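PDB 4C6S: probable WRKY transcription factor 52 from Arabidopsis thaliana, which acts as a plant disease resistance protein and W-box-binding transcription factor, pairing with RPS4 to recognise bacterial effectors and suppressing RPS4 TIR-induced cell death through its own TIR domain. Local coordinates for residues Val8-Val13 with Val61-Gly66; Ala92-Leu97 with Leu116-Gln121. All blocks are in the same frame, centred on the assembly; numbering follows the deposited sequence.

Contact 1: residues Val8-Val13 with Val61-Gly66; sequences VCISCV and VMVLPG
The flat groups that meet between Val8-Val13 and Val61-Gly66 are peptide planes, joined at their edges, with Ile10, Val61 and Val63 standing off one face of the pair and Ser11 and Met62 off the other. Val61 N donates to Cys9 O at 2.9 Å. The next donor, Ser11 N, reaches Val61 O, also at 2.9 Å. Val63 N then donates to Ser11 O at 2.8 Å. This alternation, with Ser11 using both its N-H and its C=O toward the same strand, is the ladder of a parallel pair, and the short strand axes diverge by 16°. Beyond it the chains separate, and one water continues the ladder, accepting from Val13 N and donating to Val63 O at 2.6 Å.

On the first face Ile10 CG2 lies alongside Val63 CG2, both side chains pointing the same way, at 3.8 Å. Val8 CG1 meets Val61 CG2 at 3.6 Å, the branches crossing at a slant. On the other face Ser11 OG, set between its backbone N and carbonyl carbon (chi1 47°), leans over Met62 and touches both CA and CG, the latter at 3.5 Å. At the C-terminal end Val13 CG1 abuts CG of the Pro65 ring at 4.1 Å, and Pro65 is itself the centre of an inverse gamma turn.

The pair belongs to the middle of the parallel TIR-domain sheet. Strand 35-39 hydrogen-bonds along the other edge of 8-12, helix 20-30 packs Val21, Leu24 and Leu28 against Ile10, and on the opposite face helix 74-82 brings Trp74 and Phe78 onto Met62 and Val81 onto Ser11.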
ATOM      1  N   VAL A   8      -5.723   2.554 -18.673  1.00 25.52           N
ATOM      2  CA  VAL A   8      -6.298   1.542 -17.815  1.00 26.29           C
ATOM      3  C   VAL A   8      -7.288   2.188 -16.866  1.00 27.37           C
ATOM      4  O   VAL A   8      -7.042   3.285 -16.365  1.00 25.51           O
ATOM      5  CB  VAL A   8      -5.188   0.848 -16.991  1.00 26.25           C
ATOM      6  CG1 VAL A   8      -5.789  -0.109 -15.957  1.00 24.67           C
ATOM      7  CG2 VAL A   8      -4.224   0.131 -17.915  1.00 30.85           C
ATOM      8  N   CYS A   9      -8.421   1.535 -16.625  1.00 22.51           N
ATOM      9  CA  CYS A   9      -9.321   2.023 -15.586  1.00 27.96           C
ATOM     10  C   CYS A   9      -9.325   1.049 -14.425  1.00 23.82           C
ATOM     11  O   CYS A   9      -9.666  -0.110 -14.603  1.00 25.15           O
ATOM     12  CB  CYS A   9     -10.745   2.201 -16.108  1.00 34.06           C
ATOM     13  SG  CYS A   9     -11.898   2.806 -14.841  1.00 34.06           S
ATOM     14  N   ILE A  10      -8.951   1.526 -13.243  1.00 22.24           N
ATOM     15  CA  ILE A  10      -9.006   0.689 -12.044  1.00 21.20           C
ATOM     16  C   ILE A  10     -10.275   1.007 -11.282  1.00 24.14           C
ATOM     17  O   ILE A  10     -10.489   2.165 -10.911  1.00 25.85           O
ATOM     18  CB  ILE A  10      -7.843   0.996 -11.106  1.00 21.78           C
ATOM     19  CG1 ILE A  10      -6.503   0.807 -11.814  1.00 22.70           C
ATOM     20  CG2 ILE A  10      -7.944   0.104  -9.842  1.00 21.19           C
ATOM     21  CD1 ILE A  10      -5.345   1.496 -11.091  1.00 23.65           C
ATOM     22  N   SER A  11     -11.118   0.002 -11.041  1.00 20.74           N
ATOM     23  CA  SER A  11     -12.315   0.210 -10.223  1.00 21.36           C
ATOM     24  C   SER A  11     -12.102  -0.450  -8.867  1.00 25.38           C
ATOM     25  O   SER A  11     -11.462  -1.499  -8.787  1.00 26.14           O
ATOM     26  CB  SER A  11     -13.549  -0.370 -10.906  1.00 23.84           C
ATOM     27  OG  SER A  11     -13.289  -1.682 -11.375  1.00 27.40           O
ATOM     28  N   CYS A  12     -12.621   0.168  -7.806  1.00 22.82           N
ATOM     29  CA  CYS A  12     -12.420  -0.344  -6.444  1.00 21.91           C
ATOM     30  C   CYS A  12     -13.456   0.205  -5.492  1.00 26.10           C
ATOM     31  O   CYS A  12     -14.225   1.104  -5.846  1.00 28.13           O
ATOM     32  CB  CYS A  12     -11.013   0.019  -5.925  1.00 20.96           C
ATOM     33  SG  CYS A  12     -10.744   1.812  -5.698  1.00 26.27           S
ATOM     34  N   VAL A  13     -13.480  -0.338  -4.275  1.00 24.14           N
ATOM     35  CA  VAL A  13     -14.328   0.222  -3.227  1.00 26.37           C
ATOM     36  C   VAL A  13     -13.546   1.306  -2.481  1.00 25.80           C
ATOM     37  O   VAL A  13     -12.326   1.376  -2.586  1.00 25.31           O
ATOM     38  CB  VAL A  13     -14.832  -0.860  -2.260  1.00 28.70           C
ATOM     39  CG1 VAL A  13     -15.645  -1.904  -3.016  1.00 30.88           C
ATOM     40  CG2 VAL A  13     -13.661  -1.518  -1.555  1.00 28.21           C
ATOM     41  N   VAL A  61      -9.227  -2.933 -14.819  1.00 21.21           N
ATOM     42  CA  VAL A  61      -8.723  -3.701 -13.680  1.00 19.39           C
ATOM     43  C   VAL A  61      -9.704  -3.538 -12.528  1.00 22.80           C
ATOM     44  O   VAL A  61      -9.819  -2.447 -11.962  1.00 23.11           O
ATOM     45  CB  VAL A  61      -7.363  -3.191 -13.224  1.00 18.83           C
ATOM     46  CG1 VAL A  61      -6.900  -3.959 -11.972  1.00 21.42           C
ATOM     47  CG2 VAL A  61      -6.341  -3.316 -14.339  1.00 23.82           C
ATOM     48  N   MET A  62     -10.420  -4.610 -12.187  1.00 21.83           N
ATOM     49  CA  MET A  62     -11.390  -4.562 -11.098  1.00 20.05           C
ATOM     50  C   MET A  62     -10.719  -5.045  -9.827  1.00 23.68           C
ATOM     51  O   MET A  62     -10.334  -6.210  -9.737  1.00 22.52           O
ATOM     52  CB  MET A  62     -12.589  -5.455 -11.411  1.00 22.11           C
ATOM     53  CG  MET A  62     -13.351  -4.980 -12.649  1.00 29.79           C
ATOM     54  SD  MET A  62     -14.834  -5.934 -13.045  1.00 34.40           S
ATOM     55  CE  MET A  62     -15.671  -5.879 -11.504  1.00 47.77           C
ATOM     56  N   VAL A  63     -10.536  -4.145  -8.867  1.00 19.11           N
ATOM     57  CA  VAL A  63      -9.969  -4.529  -7.579  1.00 19.09           C
ATOM     58  C   VAL A  63     -11.122  -4.814  -6.653  1.00 21.19           C
ATOM     59  O   VAL A  63     -11.914  -3.924  -6.321  1.00 23.08           O
ATOM     60  CB  VAL A  63      -9.091  -3.429  -6.995  1.00 19.75           C
ATOM     61  CG1 VAL A  63      -8.620  -3.840  -5.603  1.00 20.57           C
ATOM     62  CG2 VAL A  63      -7.906  -3.180  -7.918  1.00 19.18           C
ATOM     63  N   LEU A  64     -11.246  -6.078  -6.263  1.00 21.19           N
ATOM     64  CA  LEU A  64     -12.452  -6.557  -5.608  1.00 21.09           C
ATOM     65  C   LEU A  64     -12.207  -6.698  -4.123  1.00 23.28           C
ATOM     66  O   LEU A  64     -11.083  -7.010  -3.711  1.00 22.35           O
ATOM     67  CB  LEU A  64     -12.860  -7.907  -6.201  1.00 20.41           C
ATOM     68  CG  LEU A  64     -13.205  -7.810  -7.691  1.00 23.34           C
ATOM     69  CD1 LEU A  64     -13.091  -9.159  -8.378  1.00 24.22           C
ATOM     70  CD2 LEU A  64     -14.605  -7.235  -7.875  1.00 25.59           C
ATOM     71  N   PRO A  65     -13.246  -6.438  -3.310  1.00 22.48           N
ATOM     72  CA  PRO A  65     -13.131  -6.586  -1.852  1.00 27.86           C
ATOM     73  C   PRO A  65     -13.220  -8.059  -1.475  1.00 26.11           C
ATOM     74  O   PRO A  65     -14.287  -8.577  -1.139  1.00 24.64           O
ATOM     75  CB  PRO A  65     -14.335  -5.807  -1.324  1.00 28.08           C
ATOM     76  CG  PRO A  65     -15.363  -5.917  -2.421  1.00 23.79           C
ATOM     77  CD  PRO A  65     -14.584  -5.952  -3.719  1.00 22.84           C
ATOM     78  N   GLY A  66     -12.075  -8.728  -1.532  1.00 24.25           N
ATOM     79  CA  GLY A  66     -12.043 -10.173  -1.433  1.00 21.28           C
ATOM     80  C   GLY A  66     -12.418 -10.750  -0.092  1.00 26.62           C
ATOM     81  O   GLY A  66     -12.711 -11.945   0.001  1.00 27.07           O
TER
HETATM   82  O   HOH W   1     -12.047  -2.816  -3.941  1.00 27.93           O

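Contact 2: residues Ala92-Leu97 with Leu116-Gln121. With NA (sodium ion), chain G; SO4 (sulfate ion), chain F.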
ATOM      1  N   ALA A  92      -9.830  -5.527 -22.328  1.00 36.34           N
ATOM      2  CA  ALA A  92      -9.551  -6.672 -21.469  1.00 33.32           C
ATOM      3  C   ALA A  92      -9.966  -6.376 -20.042  1.00 33.08           C
ATOM      4  O   ALA A  92      -9.910  -5.230 -19.593  1.00 32.32           O
ATOM      5  CB  ALA A  92      -8.084  -7.007 -21.504  1.00 38.99           C
ATOM      6  N   VAL A  93     -10.341  -7.422 -19.312  1.00 30.53           N
ATOM      7  CA  VAL A  93     -10.697  -7.280 -17.914  1.00 25.87           C
ATOM      8  C   VAL A  93      -9.744  -8.096 -17.034  1.00 27.30           C
ATOM      9  O   VAL A  93      -9.542  -9.292 -17.248  1.00 30.35           O
ATOM     10  CB  VAL A  93     -12.160  -7.696 -17.651  1.00 27.55           C
ATOM     11  CG1 VAL A  93     -12.488  -7.542 -16.173  1.00 26.91           C
ATOM     12  CG2 VAL A  93     -13.109  -6.861 -18.509  1.00 29.98           C
ATOM     13  N   VAL A  94      -9.127  -7.436 -16.064  1.00 24.32           N
ATOM     14  CA  VAL A  94      -8.248  -8.133 -15.131  1.00 22.33           C
ATOM     15  C   VAL A  94      -8.850  -7.977 -13.741  1.00 23.44           C
ATOM     16  O   VAL A  94      -9.272  -6.878 -13.372  1.00 25.05           O
ATOM     17  CB  VAL A  94      -6.831  -7.538 -15.164  1.00 26.21           C
ATOM     18  CG1 VAL A  94      -5.932  -8.236 -14.141  1.00 27.87           C
ATOM     19  CG2 VAL A  94      -6.248  -7.666 -16.569  1.00 29.72           C
ATOM     20  N   SER A  95      -8.915  -9.070 -12.976  1.00 23.81           N
ATOM     21  CA  SER A  95      -9.577  -9.027 -11.674  1.00 21.28           C
ATOM     22  C   SER A  95      -8.554  -9.244 -10.573  1.00 23.32           C
ATOM     23  O   SER A  95      -7.644 -10.049 -10.718  1.00 25.15           O
ATOM     24  CB  SER A  95     -10.657 -10.109 -11.576  1.00 24.50           C
ATOM     25  OG  SER A  95     -11.717  -9.836 -12.478  1.00 26.54           O
ATOM     26  N   VAL A  96      -8.715  -8.520  -9.472  1.00 19.45           N
ATOM     27  CA  VAL A  96      -7.775  -8.648  -8.363  1.00 20.21           C
ATOM     28  C   VAL A  96      -8.564  -8.928  -7.101  1.00 18.82           C
ATOM     29  O   VAL A  96      -9.399  -8.105  -6.686  1.00 23.85           O
ATOM     30  CB  VAL A  96      -6.966  -7.348  -8.167  1.00 19.80           C
ATOM     31  CG1 VAL A  96      -5.968  -7.501  -7.020  1.00 21.29           C
ATOM     32  CG2 VAL A  96      -6.217  -6.964  -9.465  1.00 22.29           C
ATOM     33  N   LEU A  97      -8.321 -10.096  -6.496  1.00 18.58           N
ATOM     34  CA  LEU A  97      -8.996 -10.451  -5.251  1.00 19.02           C
ATOM     35  C   LEU A  97      -8.113  -9.947  -4.129  1.00 24.68           C
ATOM     36  O   LEU A  97      -7.113 -10.586  -3.786  1.00 23.22           O
ATOM     37  CB  LEU A  97      -9.196 -11.963  -5.130  1.00 23.45           C
ATOM     38  CG  LEU A  97     -10.040 -12.585  -6.228  1.00 23.71           C
ATOM     39  CD1 LEU A  97     -10.192 -14.098  -6.015  1.00 29.26           C
ATOM     40  CD2 LEU A  97     -11.419 -11.938  -6.229  1.00 27.73           C
ATOM     41  N   LEU A 116     -14.903 -14.547 -16.096  1.00 30.94           N
ATOM     42  CA  LEU A 116     -13.617 -13.866 -15.920  1.00 29.22           C
ATOM     43  C   LEU A 116     -12.544 -14.853 -15.455  1.00 34.74           C
ATOM     44  O   LEU A 116     -12.751 -15.590 -14.491  1.00 37.11           O
ATOM     45  CB  LEU A 116     -13.755 -12.704 -14.929  1.00 28.26           C
ATOM     46  CG  LEU A 116     -14.787 -11.642 -15.331  1.00 29.94           C
ATOM     47  CD1 LEU A 116     -15.031 -10.675 -14.193  1.00 31.04           C
ATOM     48  CD2 LEU A 116     -14.321 -10.893 -16.553  1.00 35.34           C
ATOM     49  N   SER A 117     -11.401 -14.865 -16.136  1.00 32.50           N
ATOM     50  CA  SER A 117     -10.382 -15.875 -15.872  1.00 33.23           C
ATOM     51  C   SER A 117      -9.014 -15.282 -15.576  1.00 34.77           C
ATOM     52  O   SER A 117      -8.098 -15.999 -15.162  1.00 37.29           O
ATOM     53  CB  SER A 117     -10.276 -16.824 -17.062  1.00 39.64           C
ATOM     54  OG  SER A 117     -10.033 -16.086 -18.247  1.00 43.03           O
ATOM     55  N   ARG A 118      -8.863 -13.978 -15.802  1.00 28.93           N
ATOM     56  CA  ARG A 118      -7.593 -13.309 -15.511  1.00 27.89           C
ATOM     57  C   ARG A 118      -7.648 -12.728 -14.108  1.00 29.89           C
ATOM     58  O   ARG A 118      -8.293 -11.702 -13.870  1.00 27.79           O
ATOM     59  CB  ARG A 118      -7.302 -12.223 -16.543  1.00 30.08           C
ATOM     60  CG  ARG A 118      -7.164 -12.780 -17.946  1.00 40.97           C
ATOM     61  CD  ARG A 118      -6.802 -11.692 -18.934  1.00 47.76           C
ATOM     62  NE  ARG A 118      -5.526 -11.061 -18.613  1.00 47.44           N
ATOM     63  CZ  ARG A 118      -5.056  -9.995 -19.250  1.00 52.06           C
ATOM     64  NH1 ARG A 118      -5.766  -9.450 -20.228  1.00 50.99           N
ATOM     65  NH2 ARG A 118      -3.884  -9.473 -18.910  1.00 52.39           N
ATOM     66  N   ILE A 119      -6.981 -13.410 -13.180  1.00 25.52           N
ATOM     67  CA  ILE A 119      -7.193 -13.182 -11.764  1.00 23.69           C
ATOM     68  C   ILE A 119      -5.853 -13.110 -11.021  1.00 24.05           C
ATOM     69  O   ILE A 119      -4.985 -13.981 -11.181  1.00 26.61           O
ATOM     70  CB  ILE A 119      -8.064 -14.320 -11.165  1.00 26.89           C
ATOM     71  CG1 ILE A 119      -9.399 -14.439 -11.907  1.00 26.06           C
ATOM     72  CG2 ILE A 119      -8.294 -14.110  -9.675  1.00 28.80           C
ATOM     73  CD1 ILE A 119     -10.226 -15.639 -11.463  1.00 31.29           C
ATOM     74  N   HIS A 120      -5.678 -12.046 -10.241  1.00 19.74           N
ATOM     75  CA  HIS A 120      -4.558 -11.914  -9.312  1.00 22.70           C
ATOM     76  C   HIS A 120      -5.158 -11.944  -7.911  1.00 26.00           C
ATOM     77  O   HIS A 120      -6.292 -11.505  -7.718  1.00 24.41           O
ATOM     78  CB  HIS A 120      -3.836 -10.583  -9.554  1.00 21.57           C
ATOM     79  CG  HIS A 120      -3.188 -10.498 -10.899  1.00 21.77           C
ATOM     80  ND1 HIS A 120      -1.878 -10.865 -11.110  1.00 25.03           N
ATOM     81  CD2 HIS A 120      -3.674 -10.114 -12.103  1.00 22.94           C
ATOM     82  CE1 HIS A 120      -1.581 -10.710 -12.392  1.00 30.00           C
ATOM     83  NE2 HIS A 120      -2.654 -10.260 -13.016  1.00 24.27           N
ATOM     84  N   GLN A 121      -4.424 -12.477  -6.934  1.00 23.48           N
ATOM     85  CA  GLN A 121      -4.965 -12.588  -5.573  1.00 20.87           C
ATOM     86  C   GLN A 121      -3.944 -12.241  -4.500  1.00 24.41           C
ATOM     87  O   GLN A 121      -2.758 -12.569  -4.621  1.00 25.66           O
ATOM     88  CB  GLN A 121      -5.426 -14.030  -5.281  1.00 24.95           C
ATOM     89  CG  GLN A 121      -6.176 -14.739  -6.380  1.00 38.51           C
ATOM     90  CD  GLN A 121      -6.259 -16.233  -6.112  1.00 46.80           C
ATOM     91  OE1 GLN A 121      -6.369 -16.662  -4.960  1.00 49.34           O
ATOM     92  NE2 GLN A 121      -6.173 -17.032  -7.172  1.00 43.93           N
TER
HETATM   93 NA    NA G1155      -0.411 -12.079  -9.168  0.84 33.61          NA
HETATM   94  S   SO4 F1154      -1.716 -15.154  -7.850  1.00 55.31           S
HETATM   95  O1  SO4 F1154      -2.077 -13.738  -7.812  1.00 34.56           O
HETATM   96  O2  SO4 F1154      -0.853 -15.413  -9.001  1.00 62.55           O
HETATM   97  O3  SO4 F1154      -2.938 -15.943  -7.976  1.00 59.59           O
HETATM   98  O4  SO4 F1154      -1.000 -15.512  -6.626  1.00 52.66           O
HETATM   99  O   HOH W   2     -10.796 -11.095 -14.762  1.00 34.14           O
HETATM  100  O   HOH W   3     -10.828 -11.884 -17.436  1.00 44.96           O
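Val94 meets Arg118 and His120 with its two methyls in this beta-alpha-beta crossover, where helix 104-113 links parallel strands 92-98 and 119-121 of the TIR fold. CG2 sits over the centre of one face of the Arg118 guanidinium, 3.7 Å above its plane. CG1, anti to the Val94 backbone N (chi1 178°), instead comes to the His120 ring at its edge, 3.6 Å from CD2. Beyond the segments Asp138 holds both polar groups, by a salt bridge to Arg118 NH2 and a hydrogen bond to His120 NE2, which probably limits the rotation of both. Arg118 NH1 is hydrogen-bonded to His143 NE2.

On the opposite face Leu97 and Gln121 run side by side, the Leu97 and Ile119 side chains cross at a slant, with CD1 of the first 4.1 Å from CG2 of the second, and Leu116 CD2 packs on Val93 CG1. The backbones are joined by three bonds of 2.8 Å: Ser95 N to Arg118 O, His120 N to Ser95 O, and Leu97 N to His120 O. A water donates to Arg118 O and also bonds Ser95 OG, at 2.8 Å.

Gln121 OE1 is hydrogen-bonded to Arg104 NH1. Past the ladder, Gln121 N donates to O1 of a sulfate, probably from the crystallisation liquor, at an N-H...O angle of 163°, and that same oxygen joins Glu134 and His120 around a sodium ion, which lies in the His120 ring plane, 2.7 Å from ND1.

How the contacts relate
Contacts 1 and 2 are neighbours in one parallel sheet, their centres about 9 Å apart, and follow in series along the chain. Strand 59-65 pairs with strand 92-98, through probable hydrogen bonds of 2.8 Å from Met62 N to Val94 O and from Leu64 N to Val96 O. Side chains continue the packing on both faces: Val61 CG1 lies 4.0 Å from Val96 CG2 on one, and Leu64 CD1 lies 3.9 Å from Leu97 CD2 on the other. Contact 1 is buried near the chain centre, whereas contact 2 lies at the sheet edge and includes His120 of the sodium site; the Ile10 side chain is about 9 Å from a different sodium ion.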